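Side-chain contacts in exodeoxyribonuclease III (Methanosarcina mazei, PDB 5J8N), which probably acts as a metal-dependent DNA-repair nuclease, cutting at abasic sites and degrading double-stranded DNA from its 3' ends: residues 12-15 with 16-20; 100-104 with 105-109. The protein carries 3 engineered substitutions. One frame throughout, in Å; residues are numbered along the deposited sequence.

Interaction 1. Residues 12-15 with 16-20; sequences NGLR and AAVKK. With MG (magnesium ion), chain B.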
loop_
_atom_site.group_PDB
_atom_site.type_symbol
_atom_site.label_atom_id
_atom_site.label_comp_id
_atom_site.label_asym_id
_atom_site.label_seq_id
_atom_site.Cartn_x
_atom_site.Cartn_y
_atom_site.Cartn_z
ATOM N N ASN A 12 -9.874 5.138 0.959
ATOM C CA ASN A 12 -11.282 4.689 1.077
ATOM C C ASN A 12 -12.240 5.562 0.247
ATOM O O ASN A 12 -13.382 5.819 0.621
ATOM C CB ASN A 12 -11.764 4.613 2.558
ATOM C CG ASN A 12 -12.887 3.579 2.760
ATOM O OD1 ASN A 12 -12.880 2.465 2.145
ATOM N ND2 ASN A 12 -13.759 3.877 3.691
ATOM N N GLY A 13 -11.778 5.891 -0.958
ATOM C CA GLY A 13 -12.471 6.740 -1.891
ATOM C C GLY A 13 -11.773 8.089 -2.066
ATOM O O GLY A 13 -11.764 8.948 -1.141
ATOM N N LEU A 14 -11.176 8.307 -3.243
ATOM C CA LEU A 14 -10.346 9.486 -3.446
ATOM C C LEU A 14 -11.136 10.756 -3.510
ATOM O O LEU A 14 -10.737 11.764 -2.914
ATOM C CB LEU A 14 -9.515 9.299 -4.748
ATOM C CG LEU A 14 -8.543 10.456 -5.011
ATOM C CD1 LEU A 14 -7.534 10.635 -3.868
ATOM C CD2 LEU A 14 -7.838 10.143 -6.352
ATOM N N ARG A 15 -12.274 10.774 -4.178
ATOM C CA ARG A 15 -13.100 11.967 -4.237
ATOM C C ARG A 15 -13.459 12.439 -2.835
ATOM O O ARG A 15 -13.303 13.634 -2.500
ATOM C CB ARG A 15 -14.388 11.693 -5.041
ATOM C CG ARG A 15 -15.246 12.956 -5.223
ATOM C CD ARG A 15 -16.743 12.634 -5.429
ATOM N NE ARG A 15 -17.196 11.822 -4.309
ATOM C CZ ARG A 15 -17.449 12.274 -3.085
ATOM N NH1 ARG A 15 -17.316 13.591 -2.812
ATOM N NH2 ARG A 15 -17.798 11.424 -2.119
ATOM N N ALA A 16 -13.866 11.508 -1.978
ATOM C CA ALA A 16 -14.229 11.922 -0.628
ATOM C C ALA A 16 -13.005 12.423 0.139
ATOM O O ALA A 16 -13.070 13.461 0.838
ATOM C CB ALA A 16 -14.897 10.740 0.096
ATOM N N ALA A 17 -11.883 11.777 -0.037
ATOM C CA ALA A 17 -10.668 12.105 0.729
ATOM C C ALA A 17 -10.111 13.461 0.273
ATOM O O ALA A 17 -9.463 14.154 1.083
ATOM C CB ALA A 17 -9.619 11.008 0.584
ATOM N N VAL A 18 -10.378 13.897 -0.945
ATOM C CA VAL A 18 -9.934 15.207 -1.445
ATOM C C VAL A 18 -10.564 16.337 -0.640
ATOM O O VAL A 18 -10.035 17.460 -0.570
ATOM C CB VAL A 18 -10.244 15.335 -2.953
ATOM C CG1 VAL A 18 -10.312 16.812 -3.437
ATOM C CG2 VAL A 18 -9.161 14.546 -3.727
ATOM N N LYS A 19 -11.727 16.078 -0.052
ATOM C CA LYS A 19 -12.373 17.071 0.771
ATOM C C LYS A 19 -11.949 16.979 2.227
ATOM O O LYS A 19 -12.411 17.769 3.036
ATOM C CB LYS A 19 -13.904 16.931 0.692
ATOM C CG LYS A 19 -14.449 17.117 -0.721
ATOM C CD LYS A 19 -15.976 16.915 -0.794
ATOM C CE LYS A 19 -16.714 18.003 -0.109
ATOM N NZ LYS A 19 -18.157 17.675 -0.089
ATOM N N LYS A 20 -11.145 15.998 2.576
ATOM C CA LYS A 20 -10.831 15.720 3.969
ATOM C C LYS A 20 -9.337 15.660 4.200
ATOM O O LYS A 20 -8.874 15.026 5.123
ATOM C CB LYS A 20 -11.454 14.382 4.390
ATOM C CG LYS A 20 -12.901 14.389 4.383
ATOM C CD LYS A 20 -13.396 15.424 5.326
ATOM C CE LYS A 20 -14.853 15.253 5.596
ATOM N NZ LYS A 20 -15.264 16.201 6.683
HETATM MG MG MG B . -11.843 0.687 2.092
HETATM O O HOH W 1 -12.454 0.120 3.921
HETATM O O HOH W 2 -10.296 1.722 3.040
HETATM O O HOH W 3 -13.471 -0.273 1.254
HETATM O O HOH W 4 -10.605 -1.054 1.879
#
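The amide of Val18 is held by two carbonyls one turn back in the same short helix. Its main bond goes to Leu14 O, with Val18 N at 2.9 Å and the carbonyl aimed almost straight at the nitrogen. A weak second bond reaches Arg15 O, 3.3 Å from Val18 N. One step earlier, Ala17 N binds the carbonyl O of Gly13 at 3.0 Å, so the helix takes up its pattern from Gly13, its N-cap. A side chain at Gly13 would be pressed against the carbonyl O of Asn12 at these backbone angles, which explains the glycine.

The side chains add an apolar contact and a polar, more exposed one. Leu14 CD1 meets Val18 CG2 at 4.2 Å, while Leu14 also packs on Phe22 of the next helix. Arg15 bends at chi3 (55°), folding its guanidinium back over the start of the next residue, so that one face covers Ala16 N, with CZ 3.8 Å from that nitrogen. Lys19 runs alongside, its CD at the guanidinium edge, 4.1 Å from Arg15 NH1. The like charges stay apart, with Arg15 NH1 and Lys19 NZ separated by 5.0 Å.

Ahead of the cap, Asn12 turns its amide to the magnesium ion, OD1 binding the metal at 2.1 Å with water 4 directly opposite. Tyr208 OH bonds to ND2 and helps fix which way the amide faces. Glu38 and four waters in all complete an octahedral magnesium site that shares Glu38 with the metal site predicted for the AP endonuclease/exonuclease III family.

Interaction 2. Residues 100-104 with 105-109; sequences TDYED and FVLLN
Thr100 and Leu107 face each other as the hydrogen-bonded pair of a beta hairpin, with both backbone donors satisfied: Thr100 N to Leu107 O and Leu107 N to Thr100 O, each 2.9 Å. Glu103 and Asp104 form a type I turn whose own closing bond, Phe105 N to Tyr102 O, is weak; the 2.8 Å bond from Tyr102 N to Phe105 O holds the strand ends together.

The polar ends find their partners elsewhere in the chain. Asp101 OD1 lies 3.3 Å from Val106 CG1, but its charge is met by a salt bridge to Arg99. Tyr102 OH bonds to Ser75, Asp104 OD2 to Tyr4 OH, and the carbonyl of Asp104 accepts from Lys145 NZ.

With CG placed between its own N and carbonyl carbon (chi1 58°), Phe105 lies beside Tyr102, the rings oblique at 46° and CE2 4.0 Å from Tyr102 CD2. Cutting Phe105 back to an alanine is likely to open a gap beside Tyr102 and to leave Tyr4 without the ring it meets edge-to-face. Thr100 OG1 rests 3.7 Å from Leu107 CB, and at the edge of the tyrosine ring, close to its plane, Leu107 CD2 sits 4.2 Å from Tyr102 CE2.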
loop_
_atom_site.group_PDB
_atom_site.type_symbol
_atom_site.label_atom_id
_atom_site.label_comp_id
_atom_site.label_asym_id
_atom_site.label_seq_id
_atom_site.Cartn_x
_atom_site.Cartn_y
_atom_site.Cartn_z
ATOM N N THR A 100 5.723 1.847 -11.068
ATOM C CA THR A 100 6.472 2.983 -11.594
ATOM C C THR A 100 7.943 2.758 -11.262
ATOM O O THR A 100 8.283 2.624 -10.080
ATOM C CB THR A 100 5.975 4.329 -10.978
ATOM O OG1 THR A 100 5.955 4.197 -9.556
ATOM C CG2 THR A 100 4.578 4.672 -11.478
ATOM N N ASP A 101 8.804 2.751 -12.266
ATOM C CA ASP A 101 10.249 2.560 -12.042
ATOM C C ASP A 101 10.887 3.908 -11.926
ATOM O O ASP A 101 10.596 4.803 -12.741
ATOM C CB ASP A 101 10.899 1.780 -13.189
ATOM C CG ASP A 101 10.399 0.349 -13.289
ATOM O OD1 ASP A 101 9.474 -0.053 -12.557
ATOM O OD2 ASP A 101 11.016 -0.382 -14.067
ATOM N N TYR A 102 11.821 4.028 -10.979
ATOM C CA TYR A 102 12.674 5.225 -10.899
ATOM C C TYR A 102 14.126 4.826 -11.108
ATOM O O TYR A 102 14.450 3.624 -11.233
ATOM C CB TYR A 102 12.454 5.936 -9.563
ATOM C CG TYR A 102 11.024 6.363 -9.440
ATOM C CD1 TYR A 102 10.575 7.547 -10.057
ATOM C CD2 TYR A 102 10.094 5.571 -8.769
ATOM C CE1 TYR A 102 9.216 7.900 -10.025
ATOM C CE2 TYR A 102 8.742 5.926 -8.711
ATOM C CZ TYR A 102 8.321 7.100 -9.335
ATOM O OH TYR A 102 6.982 7.436 -9.335
ATOM N N GLU A 103 15.037 5.814 -11.194
ATOM C CA GLU A 103 16.418 5.454 -11.471
ATOM C C GLU A 103 16.959 4.538 -10.385
ATOM O O GLU A 103 17.740 3.658 -10.707
ATOM C CB GLU A 103 17.325 6.695 -11.575
ATOM C CG GLU A 103 16.995 7.646 -12.713
ATOM C CD GLU A 103 17.300 7.072 -14.081
ATOM O OE1 GLU A 103 17.873 5.961 -14.161
ATOM O OE2 GLU A 103 16.938 7.729 -15.085
ATOM N N ASP A 104 16.520 4.715 -9.146
ATOM C CA ASP A 104 17.126 3.991 -8.030
ATOM C C ASP A 104 16.346 2.774 -7.542
ATOM O O ASP A 104 16.876 1.980 -6.747
ATOM C CB ASP A 104 17.323 4.942 -6.849
ATOM C CG ASP A 104 18.363 6.027 -7.138
ATOM O OD1 ASP A 104 19.531 5.644 -7.326
ATOM O OD2 ASP A 104 17.959 7.212 -7.164
ATOM N N PHE A 105 15.116 2.568 -8.005
ATOM C CA PHE A 105 14.341 1.435 -7.538
ATOM C C PHE A 105 13.072 1.325 -8.334
ATOM O O PHE A 105 12.649 2.301 -8.978
ATOM C CB PHE A 105 13.978 1.550 -6.030
ATOM C CG PHE A 105 13.189 2.808 -5.663
ATOM C CD1 PHE A 105 13.877 3.982 -5.392
ATOM C CD2 PHE A 105 11.809 2.803 -5.625
ATOM C CE1 PHE A 105 13.179 5.143 -5.066
ATOM C CE2 PHE A 105 11.099 3.968 -5.264
ATOM C CZ PHE A 105 11.777 5.130 -4.995
ATOM N N VAL A 106 12.462 0.156 -8.244
ATOM C CA VAL A 106 11.137 -0.127 -8.784
ATOM C C VAL A 106 10.091 0.027 -7.675
ATOM O O VAL A 106 10.274 -0.579 -6.608
ATOM C CB VAL A 106 11.063 -1.545 -9.333
ATOM C CG1 VAL A 106 9.649 -1.914 -9.778
ATOM C CG2 VAL A 106 12.075 -1.729 -10.517
ATOM N N LEU A 107 9.015 0.784 -7.924
ATOM C CA LEU A 107 7.947 0.943 -6.958
ATOM C C LEU A 107 6.690 0.224 -7.396
ATOM O O LEU A 107 6.189 0.463 -8.509
ATOM C CB LEU A 107 7.631 2.407 -6.781
ATOM C CG LEU A 107 6.477 2.739 -5.846
ATOM C CD1 LEU A 107 6.729 2.300 -4.374
ATOM C CD2 LEU A 107 6.216 4.271 -5.853
ATOM N N LEU A 108 6.194 -0.656 -6.540
ATOM C CA LEU A 108 4.907 -1.336 -6.787
ATOM C C LEU A 108 3.914 -0.826 -5.770
ATOM O O LEU A 108 4.135 -1.000 -4.559
ATOM C CB LEU A 108 5.052 -2.873 -6.670
ATOM C CG LEU A 108 6.193 -3.491 -7.524
ATOM C CD1 LEU A 108 6.191 -5.005 -7.320
ATOM C CD2 LEU A 108 6.100 -3.096 -9.013
ATOM N N ASN A 109 2.832 -0.226 -6.242
ATOM C CA ASN A 109 1.780 0.323 -5.414
ATOM C C ASN A 109 0.562 -0.598 -5.525
ATOM O O ASN A 109 0.050 -0.773 -6.635
ATOM C CB ASN A 109 1.480 1.732 -5.912
ATOM C CG ASN A 109 0.308 2.387 -5.178
ATOM O OD1 ASN A 109 -0.082 1.895 -4.122
ATOM N ND2 ASN A 109 -0.200 3.526 -5.688
#

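Interactions 1 and 2 have their centres 25 Å apart and do not touch, their nearest atoms being about 10 Å from each other. Strand 33-37 connects them. Phe105 and Leu107 of interaction 2 pack on Ile33, and Asn109 bonds to Gln37, so the hairpin's sheet lies against the sheet containing 33-37, as in the two-sheet sandwich of the DNase I-like fold. Just past that strand comes Glu38, which shares the magnesium ion with Asn12 and pairs through its backbone with Gly13. Residues 12-20 thus belong to the metal end of the sandwich; the hairpin turn is away from the site, although strand 106-111 runs on to Tyr111, a predicted active-site residue.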